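Local coordinates for protein 3-hydroxyisobutyrate dehydrogenase (Thermus thermophilus, PDB 2CVZ) that probably catalyses the NADP-dependent oxidation of 3-hydroxyisobutyrate, a step of valine catabolism, at residues V242-K247 / L252-R257. Numbering follows the deposited sequence.
Sequences VLDGEK and LLRLAR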
# COMPACT_ATOMS: atom_id res chain seq x y z
N VAL C 242 -9.32 -9.73 -12.93
CA VAL C 242 -8.82 -11.09 -12.84
C VAL C 242 -8.61 -11.45 -11.37
O VAL C 242 -8.89 -12.58 -10.95
CB VAL C 242 -7.50 -11.25 -13.62
CG1 VAL C 242 -6.94 -12.66 -13.44
CG2 VAL C 242 -7.74 -10.95 -15.10
N LEU C 243 -8.11 -10.49 -10.60
CA LEU C 243 -7.89 -10.71 -9.17
C LEU C 243 -9.22 -10.86 -8.44
O LEU C 243 -9.29 -11.50 -7.39
CB LEU C 243 -7.11 -9.54 -8.56
CG LEU C 243 -5.70 -9.29 -9.09
CD1 LEU C 243 -5.13 -8.03 -8.46
CD2 LEU C 243 -4.80 -10.48 -8.80
N ASP C 244 -10.27 -10.26 -8.99
CA ASP C 244 -11.60 -10.32 -8.38
C ASP C 244 -12.23 -11.71 -8.47
O ASP C 244 -13.22 -11.99 -7.79
CB ASP C 244 -12.54 -9.31 -9.05
CG ASP C 244 -12.33 -7.89 -8.55
OD1 ASP C 244 -12.99 -6.98 -9.10
OD2 ASP C 244 -11.52 -7.68 -7.62
N GLY C 245 -11.66 -12.57 -9.31
CA GLY C 245 -12.19 -13.91 -9.47
C GLY C 245 -12.20 -14.69 -8.17
O GLY C 245 -13.23 -15.25 -7.78
N GLU C 246 -11.05 -14.73 -7.50
CA GLU C 246 -10.90 -15.45 -6.25
C GLU C 246 -10.73 -14.47 -5.08
O GLU C 246 -11.08 -14.79 -3.94
CB GLU C 246 -9.67 -16.37 -6.33
CG GLU C 246 -9.21 -16.99 -5.02
CD GLU C 246 -10.28 -17.85 -4.36
OE1 GLU C 246 -11.09 -18.46 -5.09
OE2 GLU C 246 -10.28 -17.94 -3.11
N LYS C 247 -10.21 -13.29 -5.40
CA LYS C 247 -9.96 -12.25 -4.41
C LYS C 247 -9.01 -12.68 -3.31
O LYS C 247 -9.19 -12.34 -2.14
CB LYS C 247 -11.28 -11.73 -3.81
CG LYS C 247 -12.11 -10.95 -4.82
CD LYS C 247 -13.35 -10.32 -4.19
CE LYS C 247 -14.18 -9.61 -5.25
NZ LYS C 247 -15.40 -8.98 -4.67
N LEU C 252 0.12 -5.89 -3.44
CA LEU C 252 1.00 -5.21 -4.39
C LEU C 252 0.33 -4.88 -5.71
O LEU C 252 0.41 -3.74 -6.18
CB LEU C 252 2.28 -6.01 -4.64
CG LEU C 252 3.25 -6.16 -3.46
CD1 LEU C 252 4.55 -6.78 -3.96
CD2 LEU C 252 3.53 -4.80 -2.85
N LEU C 253 -0.34 -5.85 -6.32
CA LEU C 253 -0.99 -5.60 -7.59
C LEU C 253 -2.13 -4.58 -7.46
O LEU C 253 -2.33 -3.76 -8.35
CB LEU C 253 -1.49 -6.90 -8.21
CG LEU C 253 -0.39 -7.89 -8.61
CD1 LEU C 253 -1.02 -9.08 -9.32
CD2 LEU C 253 0.63 -7.21 -9.51
N ARG C 254 -2.87 -4.64 -6.36
CA ARG C 254 -3.96 -3.69 -6.15
C ARG C 254 -3.40 -2.27 -6.08
O ARG C 254 -3.93 -1.36 -6.70
CB ARG C 254 -4.71 -4.01 -4.85
CG ARG C 254 -5.50 -5.31 -4.88
CD ARG C 254 -6.75 -5.25 -5.75
NE ARG C 254 -7.56 -6.46 -5.60
CZ ARG C 254 -8.56 -6.82 -6.39
NH1 ARG C 254 -8.93 -6.07 -7.42
NH2 ARG C 254 -9.21 -7.95 -6.14
N LEU C 255 -2.33 -2.09 -5.31
CA LEU C 255 -1.71 -0.78 -5.16
C LEU C 255 -1.14 -0.27 -6.48
O LEU C 255 -1.16 0.93 -6.76
CB LEU C 255 -0.61 -0.82 -4.10
CG LEU C 255 -0.86 -0.01 -2.83
CD1 LEU C 255 -0.88 1.47 -3.16
CD2 LEU C 255 -2.18 -0.44 -2.19
N ALA C 256 -0.63 -1.19 -7.29
CA ALA C 256 -0.07 -0.83 -8.59
C ALA C 256 -1.08 -0.07 -9.44
O ALA C 256 -0.74 0.91 -10.10
CB ALA C 256 0.42 -2.07 -9.32
N ARG C 257 -2.34 -0.52 -9.44
CA ARG C 257 -3.36 0.15 -10.24
C ARG C 257 -3.58 1.58 -9.75
O ARG C 257 -3.78 2.49 -10.56
CB ARG C 257 -4.70 -0.59 -10.18
CG ARG C 257 -5.71 -0.11 -11.25
CD ARG C 257 -7.12 0.05 -10.69
NE ARG C 257 -7.27 1.30 -9.94
CZ ARG C 257 -7.43 2.50 -10.50
NH1 ARG C 257 -7.47 2.62 -11.82
NH2 ARG C 257 -7.55 3.57 -9.74
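R254 reaches from helix 251-267 across to D244, in segment 242-247, in a forked salt bridge to a single carboxylate oxygen. R254 NH2 lies 2.8 Å from D244 OD2, meeting it nearly along the C-O axis with an N-H...O angle of 146°. R254 NH1 adds a weak bond to D244 OD2 at 3.1 Å. Both nitrogens use OD2, so this is not the two-oxygen pairing, and the carboxylate and guanidinium planes lie 37° apart. The bend at chi2 (-72°) turns the arginine chain toward D244, and a salt bridge from R254 NE to E258 of the third subunit further fixes its end. A leucine in place of R254 would probably leave D244 without this counter-charge and break the link to E258. L243 CB lies over one guanidinium face, toward its rim, 3.6 Å from R254 NH2. Farther out, L243 and L253 cross at about a right angle, with L243 CD1 3.8 Å from L253 CB. In the helical part that follows the nucleotide-binding sheet, the contact joins the end region of helix 229-243 to helix 251-267, next in the chain; L253 also packs on A170 and V174 of the long helix 160-188, while L243 and L253 abut A185 and G182 of the second subunit.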